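Local coordinates for arylamine n-acetyltransferase NAT (Mycobacterium tuberculosis, PDB 4BGF), which probably transfers an acetyl group from acetyl-CoA to the nitrogen of arylamine substrates, as other arylamine N-acetyltransferases do, at residues Thr18-Val29 / Met77-Tyr86; Gly119-Asp127 / Thr136-Gly144. All coordinates share one frame; numbering follows the deposited sequence.

Contact 1: residues Thr18-Val29 / Met77-Tyr86; sequences TDPTLDVLQDLV and MGYVLAELGY
Pro20 and Tyr86 meet where the start of helix 22-35 lies beside the end of helix 70-83 in the N-acetyltransferase fold; their segments run roughly antiparallel, the segment axes approaching to 12.1 Å at 152°, a gap bridged by side chains. The proline is a bump that lies on the tyrosine: Pro20 CB sits 4.0 Å from the centroid of the Tyr86 ring, almost on the normal, a CH-pi contact. Leu81 CD2 touches the opposite face nearer its rim, so the phenol is a slab wedged between proline and leucine. Gly85, with positive phi, is the turning point of a Schellman motif, in which Tyr86 N bonds back to Leu81 O and places the ring next to Leu81. Deeper in the groove Leu25 and Leu81 cross at about a right angle, their CD1 atoms 3.7 Å apart. Leu28 and Leu84 instead meet tip to tip, CD1 to CD1 at 4.1 Å, while Leu84 CD2 presses on Thr18 O at 3.4 Å. Bent at chi2 (53°) and chi3, Met77 brings its CE to the far end of the groove, beside Leu28. At the helix start Thr21, the N-cap, accepts from Val24 N through OG1, and Tyr86 OH donates to Thr21 O at 2.9 Å, in the carbonyl plane.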
loop_
_atom_site.group_PDB
_atom_site.type_symbol
_atom_site.label_atom_id
_atom_site.label_comp_id
_atom_site.label_asym_id
_atom_site.label_seq_id
_atom_site.Cartn_x
_atom_site.Cartn_y
_atom_site.Cartn_z
ATOM N N THR A 18 0.173 12.256 19.326
ATOM C CA THR A 18 -0.575 12.600 18.107
ATOM C C THR A 18 -0.123 13.915 17.514
ATOM O O THR A 18 -0.842 14.524 16.740
ATOM C CB THR A 18 -2.095 12.703 18.338
ATOM O OG1 THR A 18 -2.380 13.745 19.278
ATOM C CG2 THR A 18 -2.646 11.380 18.839
ATOM N N ASP A 19 1.069 14.353 17.892
ATOM C CA ASP A 19 1.609 15.618 17.433
ATOM C C ASP A 19 2.253 15.387 16.058
ATOM O O ASP A 19 2.787 14.319 15.800
ATOM C CB ASP A 19 2.627 16.123 18.451
ATOM C CG ASP A 19 2.076 16.126 19.895
ATOM O OD1 ASP A 19 1.036 16.781 20.161
ATOM O OD2 ASP A 19 2.686 15.454 20.763
ATOM N N PRO A 20 2.186 16.384 15.164
ATOM C CA PRO A 20 2.810 16.202 13.853
ATOM C C PRO A 20 4.333 16.280 13.926
ATOM O O PRO A 20 4.944 17.298 13.570
ATOM C CB PRO A 20 2.245 17.357 13.053
ATOM C CG PRO A 20 2.070 18.410 14.030
ATOM C CD PRO A 20 1.610 17.732 15.298
ATOM N N THR A 21 4.927 15.184 14.396
ATOM C CA THR A 21 6.372 15.047 14.541
ATOM C C THR A 21 6.792 13.939 13.566
ATOM O O THR A 21 5.945 13.220 13.056
ATOM C CB THR A 21 6.773 14.612 16.001
ATOM O OG1 THR A 21 6.710 13.185 16.110
ATOM C CG2 THR A 21 5.849 15.184 17.044
ATOM N N LEU A 22 8.095 13.792 13.340
ATOM C CA LEU A 22 8.655 12.676 12.575
ATOM C C LEU A 22 8.369 11.287 13.172
ATOM O O LEU A 22 8.017 10.353 12.444
ATOM C CB LEU A 22 10.169 12.856 12.460
ATOM C CG LEU A 22 10.972 11.793 11.708
ATOM C CD1 LEU A 22 10.375 11.454 10.336
ATOM C CD2 LEU A 22 12.348 12.326 11.522
ATOM N N ASP A 23 8.518 11.154 14.488
ATOM C CA ASP A 23 8.385 9.858 15.150
ATOM C C ASP A 23 6.966 9.352 15.226
ATOM O O ASP A 23 6.712 8.155 15.168
ATOM C CB ASP A 23 8.935 9.957 16.538
ATOM C CG ASP A 23 10.218 10.658 16.550
ATOM O OD1 ASP A 23 10.193 11.911 16.620
ATOM O OD2 ASP A 23 11.230 9.951 16.399
ATOM N N VAL A 24 6.030 10.261 15.365
ATOM C CA VAL A 24 4.660 9.874 15.177
ATOM C C VAL A 24 4.445 9.423 13.711
ATOM O O VAL A 24 3.673 8.515 13.450
ATOM C CB VAL A 24 3.749 11.024 15.583
ATOM C CG1 VAL A 24 2.331 10.745 15.192
ATOM C CG2 VAL A 24 3.854 11.218 17.071
ATOM N N LEU A 25 5.145 10.028 12.764
ATOM C CA LEU A 25 4.957 9.644 11.387
ATOM C C LEU A 25 5.502 8.221 11.208
ATOM O O LEU A 25 4.878 7.383 10.579
ATOM C CB LEU A 25 5.623 10.646 10.432
ATOM C CG LEU A 25 5.481 10.368 8.933
ATOM C CD1 LEU A 25 4.042 10.524 8.452
ATOM C CD2 LEU A 25 6.425 11.244 8.147
ATOM N N GLN A 26 6.657 7.954 11.799
ATOM C CA GLN A 26 7.265 6.633 11.718
ATOM C C GLN A 26 6.379 5.551 12.379
ATOM O O GLN A 26 6.171 4.486 11.805
ATOM C CB GLN A 26 8.673 6.686 12.343
ATOM C CG GLN A 26 9.321 5.348 12.705
ATOM C CD GLN A 26 9.823 4.565 11.513
ATOM O OE1 GLN A 26 11.002 4.564 11.205
ATOM N NE2 GLN A 26 8.928 3.876 10.857
ATOM N N ASP A 27 5.851 5.834 13.572
ATOM C CA ASP A 27 5.036 4.875 14.327
ATOM C C ASP A 27 3.698 4.552 13.665
ATOM O O ASP A 27 3.178 3.429 13.754
ATOM C CB ASP A 27 4.767 5.399 15.746
ATOM C CG ASP A 27 6.035 5.518 16.583
ATOM O OD1 ASP A 27 7.130 5.178 16.077
ATOM O OD2 ASP A 27 5.932 5.945 17.755
ATOM N N LEU A 28 3.112 5.561 13.044
ATOM C CA LEU A 28 1.833 5.369 12.418
ATOM C C LEU A 28 1.981 4.485 11.222
ATOM O O LEU A 28 1.164 3.610 11.013
ATOM C CB LEU A 28 1.237 6.689 12.013
ATOM C CG LEU A 28 0.592 7.437 13.154
ATOM C CD1 LEU A 28 0.233 8.784 12.626
ATOM C CD2 LEU A 28 -0.644 6.703 13.655
ATOM N N VAL A 29 3.038 4.726 10.450
ATOM C CA VAL A 29 3.357 3.924 9.285
ATOM C C VAL A 29 3.573 2.446 9.657
ATOM O O VAL A 29 3.023 1.565 9.012
ATOM C CB VAL A 29 4.592 4.500 8.536
ATOM C CG1 VAL A 29 5.219 3.481 7.611
ATOM C CG2 VAL A 29 4.196 5.732 7.682
ATOM N N MET A 77 -4.285 7.141 4.812
ATOM C CA MET A 77 -3.159 7.720 5.492
ATOM C C MET A 77 -3.108 9.261 5.295
ATOM O O MET A 77 -2.956 10.003 6.265
ATOM C CB MET A 77 -1.887 7.044 4.999
ATOM C CG MET A 77 -0.622 7.551 5.642
ATOM S SD MET A 77 -0.611 7.558 7.483
ATOM C CE MET A 77 -0.494 5.816 7.968
ATOM N N GLY A 78 -3.255 9.728 4.054
ATOM C CA GLY A 78 -3.294 11.151 3.742
ATOM C C GLY A 78 -4.307 11.985 4.531
ATOM O O GLY A 78 -4.007 13.070 4.992
ATOM N N TYR A 79 -5.520 11.489 4.668
ATOM C CA TYR A 79 -6.507 12.134 5.512
ATOM C C TYR A 79 -6.144 12.106 6.986
ATOM O O TYR A 79 -6.434 13.056 7.699
ATOM C CB TYR A 79 -7.849 11.453 5.334
ATOM C CG TYR A 79 -8.407 11.633 3.961
ATOM C CD1 TYR A 79 -8.370 12.863 3.329
ATOM C CD2 TYR A 79 -8.956 10.574 3.287
ATOM C CE1 TYR A 79 -8.871 13.022 2.067
ATOM C CE2 TYR A 79 -9.454 10.720 2.018
ATOM C CZ TYR A 79 -9.406 11.939 1.421
ATOM O OH TYR A 79 -9.920 12.076 0.162
ATOM N N VAL A 80 -5.548 11.013 7.453
ATOM C CA VAL A 80 -5.097 10.946 8.833
ATOM C C VAL A 80 -3.995 11.969 9.145
ATOM O O VAL A 80 -4.072 12.653 10.153
ATOM C CB VAL A 80 -4.648 9.526 9.240
ATOM C CG1 VAL A 80 -3.986 9.540 10.598
ATOM C CG2 VAL A 80 -5.836 8.641 9.264
ATOM N N LEU A 81 -2.984 12.076 8.290
ATOM C CA LEU A 81 -1.887 13.014 8.512
ATOM C C LEU A 81 -2.310 14.467 8.417
ATOM O O LEU A 81 -1.787 15.310 9.122
ATOM C CB LEU A 81 -0.749 12.756 7.544
ATOM C CG LEU A 81 -0.178 11.352 7.611
ATOM C CD1 LEU A 81 0.936 11.257 6.642
ATOM C CD2 LEU A 81 0.313 11.042 8.998
ATOM N N ALA A 82 -3.262 14.755 7.551
ATOM C CA ALA A 82 -3.786 16.097 7.436
ATOM C C ALA A 82 -4.563 16.472 8.688
ATOM O O ALA A 82 -4.379 17.539 9.217
ATOM C CB ALA A 82 -4.641 16.193 6.235
ATOM N N GLU A 83 -5.407 15.576 9.181
ATOM C CA GLU A 83 -6.189 15.813 10.402
ATOM C C GLU A 83 -5.326 16.020 11.644
ATOM O O GLU A 83 -5.793 16.551 12.650
ATOM C CB GLU A 83 -7.148 14.651 10.683
ATOM N N LEU A 84 -4.071 15.609 11.580
ATOM C CA LEU A 84 -3.188 15.740 12.714
ATOM C C LEU A 84 -2.326 16.984 12.638
ATOM O O LEU A 84 -1.609 17.277 13.584
ATOM C CB LEU A 84 -2.299 14.507 12.799
ATOM C CG LEU A 84 -2.974 13.275 13.395
ATOM C CD1 LEU A 84 -2.030 12.144 13.302
ATOM C CD2 LEU A 84 -3.384 13.482 14.822
ATOM N N GLY A 85 -2.375 17.694 11.513
ATOM C CA GLY A 85 -1.516 18.846 11.295
ATOM C C GLY A 85 -0.304 18.657 10.386
ATOM O O GLY A 85 0.573 19.512 10.373
ATOM N N TYR A 86 -0.247 17.566 9.627
ATOM C CA TYR A 86 0.802 17.391 8.619
ATOM C C TYR A 86 0.336 18.071 7.335
ATOM O O TYR A 86 -0.850 18.266 7.142
ATOM C CB TYR A 86 1.083 15.908 8.330
ATOM C CG TYR A 86 1.653 15.092 9.478
ATOM C CD1 TYR A 86 0.838 14.627 10.517
ATOM C CD2 TYR A 86 2.986 14.753 9.510
ATOM C CE1 TYR A 86 1.328 13.873 11.526
ATOM C CE2 TYR A 86 3.488 13.998 10.558
ATOM C CZ TYR A 86 2.654 13.561 11.553
ATOM O OH TYR A 86 3.153 12.820 12.586
HETATM O O HOH W 1 -1.623 16.759 16.073
#

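Contact 2: residues Gly119-Asp127 / Thr136-Gly144; sequences GSGGCYLVD and TSPLRLETG
Leu125 and Leu139 form an antiparallel hydrogen-bonded pair at one margin of the large antiparallel sheet of the N-acetyltransferase fold, where short strand 139-140 is added to strand 124-126. Leu125 N donates to Leu139 O at 2.7 Å, and Leu139 N returns a bond to Leu125 O at 3.1 Å. Next comes the non-hydrogen-bonded pair Tyr124-Arg140, and beyond it Leu141 N reaches Cys123 O at 3.2 Å. The pairing is brief: the touching parts run 105° apart end to end, and an inverse gamma turn centred on Leu141 takes the chain away. Strand 124-126 is also bonded on its other flank, to strand 110-116.

The side chains of the two pairs separate by face. Leu125 and Leu139 share one, their CB atoms 4.4 Å apart, with Leu125 also resting on Tyr177 and Phe179. Tyr124 and Arg140 share the other. Arg140 has CG anti to the backbone N (chi1 178°) and then bends at chi2 and chi3, which folds its guanidinium back along the tyrosine toward the hydroxyl. The ring and guanidinium planes stand 74° apart, so the two groups do not stack. One guanidinium face lies against the Gly121-Gly122 peptide, a backbone without side chains at this point. Pro138 CB touches Tyr124 CD1 obliquely, and Phe117 meets the same ring. At the departing end, Cys123 SG packs on Leu141 CD2 at 3.4 Å.

At the other end Asp127 OD2 is hydrogen-bonded to His110 NE2, consistent with the Cys-His-Asp triad of this enzyme family, and its backbone N donates to a water. On the Tyr124-Arg140 face, the polar link is made in the guanidinium plane: Arg140 NH2 donates to Tyr124 OH at 2.6 Å.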
loop_
_atom_site.group_PDB
_atom_site.type_symbol
_atom_site.label_atom_id
_atom_site.label_comp_id
_atom_site.label_asym_id
_atom_site.label_seq_id
_atom_site.Cartn_x
_atom_site.Cartn_y
_atom_site.Cartn_z
ATOM N N GLY A 119 9.045 22.149 11.542
ATOM C CA GLY A 119 10.457 21.933 11.703
ATOM C C GLY A 119 10.978 20.772 10.891
ATOM O O GLY A 119 12.099 20.350 11.107
ATOM N N SER A 120 10.185 20.253 9.966
ATOM C CA SER A 120 10.615 19.109 9.196
ATOM C C SER A 120 11.839 19.535 8.463
ATOM O O SER A 120 12.041 20.722 8.220
ATOM C CB SER A 120 9.527 18.627 8.225
ATOM O OG SER A 120 9.230 19.553 7.183
ATOM N N GLY A 121 12.677 18.581 8.108
ATOM C CA GLY A 121 13.911 18.932 7.444
ATOM C C GLY A 121 13.704 19.173 5.976
ATOM O O GLY A 121 14.666 19.369 5.232
ATOM N N GLY A 122 12.431 19.192 5.587
ATOM C CA GLY A 122 11.989 19.245 4.207
ATOM C C GLY A 122 10.755 18.357 4.069
ATOM O O GLY A 122 10.012 18.181 5.026
ATOM N N CYS A 123 10.560 17.786 2.884
ATOM C CA CYS A 123 9.432 16.906 2.605
ATOM C C CYS A 123 9.835 15.435 2.770
ATOM O O CYS A 123 10.930 15.049 2.387
ATOM C CB CYS A 123 8.915 17.212 1.189
ATOM S SG CYS A 123 7.919 15.934 0.361
ATOM N N TYR A 124 8.963 14.630 3.369
ATOM C CA TYR A 124 9.202 13.196 3.493
ATOM C C TYR A 124 8.249 12.454 2.606
ATOM O O TYR A 124 7.075 12.781 2.547
ATOM C CB TYR A 124 8.994 12.690 4.932
ATOM C CG TYR A 124 10.104 13.042 5.901
ATOM C CD1 TYR A 124 11.259 12.295 5.946
ATOM C CD2 TYR A 124 9.988 14.123 6.757
ATOM C CE1 TYR A 124 12.272 12.605 6.798
ATOM C CE2 TYR A 124 10.992 14.445 7.625
ATOM C CZ TYR A 124 12.139 13.680 7.639
ATOM O OH TYR A 124 13.172 13.976 8.498
ATOM N N LEU A 125 8.764 11.438 1.932
ATOM C CA LEU A 125 7.926 10.508 1.231
ATOM C C LEU A 125 7.279 9.497 2.186
ATOM O O LEU A 125 7.943 8.940 3.049
ATOM C CB LEU A 125 8.776 9.806 0.196
ATOM C CG LEU A 125 8.163 8.811 -0.796
ATOM C CD1 LEU A 125 9.183 8.588 -1.879
ATOM C CD2 LEU A 125 7.738 7.451 -0.209
ATOM N N VAL A 126 5.978 9.267 2.005
ATOM C CA VAL A 126 5.221 8.277 2.756
ATOM C C VAL A 126 4.428 7.408 1.762
ATOM O O VAL A 126 3.766 7.916 0.857
ATOM C CB VAL A 126 4.312 8.961 3.827
ATOM C CG1 VAL A 126 3.474 7.937 4.612
ATOM C CG2 VAL A 126 5.146 9.808 4.759
ATOM N N ASP A 127 4.534 6.089 1.899
ATOM C CA ASP A 127 3.831 5.157 1.003
ATOM C C ASP A 127 3.481 3.843 1.707
ATOM O O ASP A 127 4.336 2.979 1.846
ATOM C CB ASP A 127 4.673 4.856 -0.250
ATOM C CG ASP A 127 3.882 4.153 -1.322
ATOM O OD1 ASP A 127 2.709 3.855 -1.070
ATOM O OD2 ASP A 127 4.422 3.897 -2.404
ATOM N N THR A 136 8.760 1.133 4.854
ATOM C CA THR A 136 8.268 0.898 6.210
ATOM C C THR A 136 8.689 2.055 7.149
ATOM O O THR A 136 8.355 2.066 8.324
ATOM C CB THR A 136 8.814 -0.472 6.706
ATOM O OG1 THR A 136 10.235 -0.443 6.646
ATOM C CG2 THR A 136 8.371 -1.600 5.805
ATOM N N SER A 137 9.421 3.032 6.611
ATOM C CA SER A 137 9.855 4.216 7.351
ATOM C C SER A 137 9.635 5.400 6.453
ATOM O O SER A 137 9.761 5.279 5.241
ATOM C CB SER A 137 11.350 4.164 7.708
ATOM O OG SER A 137 11.614 3.084 8.548
ATOM N N PRO A 138 9.310 6.559 7.033
ATOM C CA PRO A 138 9.323 7.760 6.197
ATOM C C PRO A 138 10.676 7.904 5.539
ATOM O O PRO A 138 11.685 7.559 6.144
ATOM C CB PRO A 138 9.116 8.891 7.205
ATOM C CG PRO A 138 8.415 8.250 8.353
ATOM C CD PRO A 138 8.912 6.840 8.424
ATOM N N LEU A 139 10.701 8.380 4.309
ATOM C CA LEU A 139 11.951 8.634 3.618
ATOM C C LEU A 139 12.110 10.099 3.243
ATOM O O LEU A 139 11.297 10.647 2.495
ATOM C CB LEU A 139 12.052 7.796 2.344
ATOM C CG LEU A 139 11.916 6.302 2.580
ATOM C CD1 LEU A 139 11.793 5.636 1.240
ATOM C CD2 LEU A 139 13.113 5.748 3.385
ATOM N N ARG A 140 13.182 10.712 3.748
ATOM C CA ARG A 140 13.620 12.038 3.330
ATOM C C ARG A 140 13.761 12.044 1.809
ATOM O O ARG A 140 14.358 11.150 1.224
ATOM C CB ARG A 140 14.950 12.388 4.021
ATOM C CG ARG A 140 15.585 13.738 3.667
ATOM C CD ARG A 140 14.690 14.943 3.993
ATOM N NE ARG A 140 14.380 15.054 5.418
ATOM C CZ ARG A 140 14.980 15.881 6.275
ATOM N NH1 ARG A 140 15.943 16.703 5.885
ATOM N NH2 ARG A 140 14.611 15.885 7.543
ATOM N N LEU A 141 13.168 13.046 1.180
ATOM C CA LEU A 141 13.116 13.155 -0.260
ATOM C C LEU A 141 14.389 13.799 -0.785
ATOM O O LEU A 141 14.412 14.989 -1.068
ATOM C CB LEU A 141 11.896 13.989 -0.606
ATOM C CG LEU A 141 11.625 14.573 -1.985
ATOM C CD1 LEU A 141 11.366 13.549 -3.072
ATOM C CD2 LEU A 141 10.433 15.457 -1.834
ATOM N N GLU A 142 15.457 13.010 -0.876
ATOM C CA GLU A 142 16.744 13.486 -1.373
ATOM C C GLU A 142 17.360 12.350 -2.158
ATOM O O GLU A 142 17.216 11.190 -1.795
ATOM C CB GLU A 142 17.682 13.922 -0.224
ATOM C CG GLU A 142 17.946 12.846 0.861
ATOM C CD GLU A 142 19.088 13.181 1.817
ATOM O OE1 GLU A 142 20.070 13.818 1.382
ATOM O OE2 GLU A 142 19.006 12.783 3.006
ATOM N N THR A 143 18.074 12.677 -3.221
ATOM C CA THR A 143 18.597 11.632 -4.074
ATOM C C THR A 143 19.905 11.046 -3.522
ATOM O O THR A 143 20.527 11.597 -2.607
ATOM C CB THR A 143 18.759 12.119 -5.519
ATOM O OG1 THR A 143 19.492 13.344 -5.550
ATOM C CG2 THR A 143 17.402 12.346 -6.101
ATOM N N GLY A 144 20.280 9.891 -4.063
ATOM C CA GLY A 144 21.555 9.272 -3.773
ATOM C C GLY A 144 21.676 8.666 -2.397
ATOM O O GLY A 144 22.021 7.491 -2.264
HETATM O O HOH W 2 6.727 5.097 3.578
#

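Overall arrangement
Helix 22-35 is the element common to both contacts: through contact 1 it packs on helix 70-83, and it also meets the sheet margin of contact 2, with Leu25 and Val29 taking part on both sides. Contact 1 closes before contact 2 opens along the chain, and their centres lie about 13 Å apart on the same side of the molecule. Gln26 probably hydrogen-bonds to Ser137 and Thr136, while Leu22 packs on Tyr124. Strand 110-116 also touches both. Helix 70-83 starts with Cys70, and contact 2 holds Asp127, so the two contacts tie together elements that bear the probable triad Cys70, His110 and Asp127.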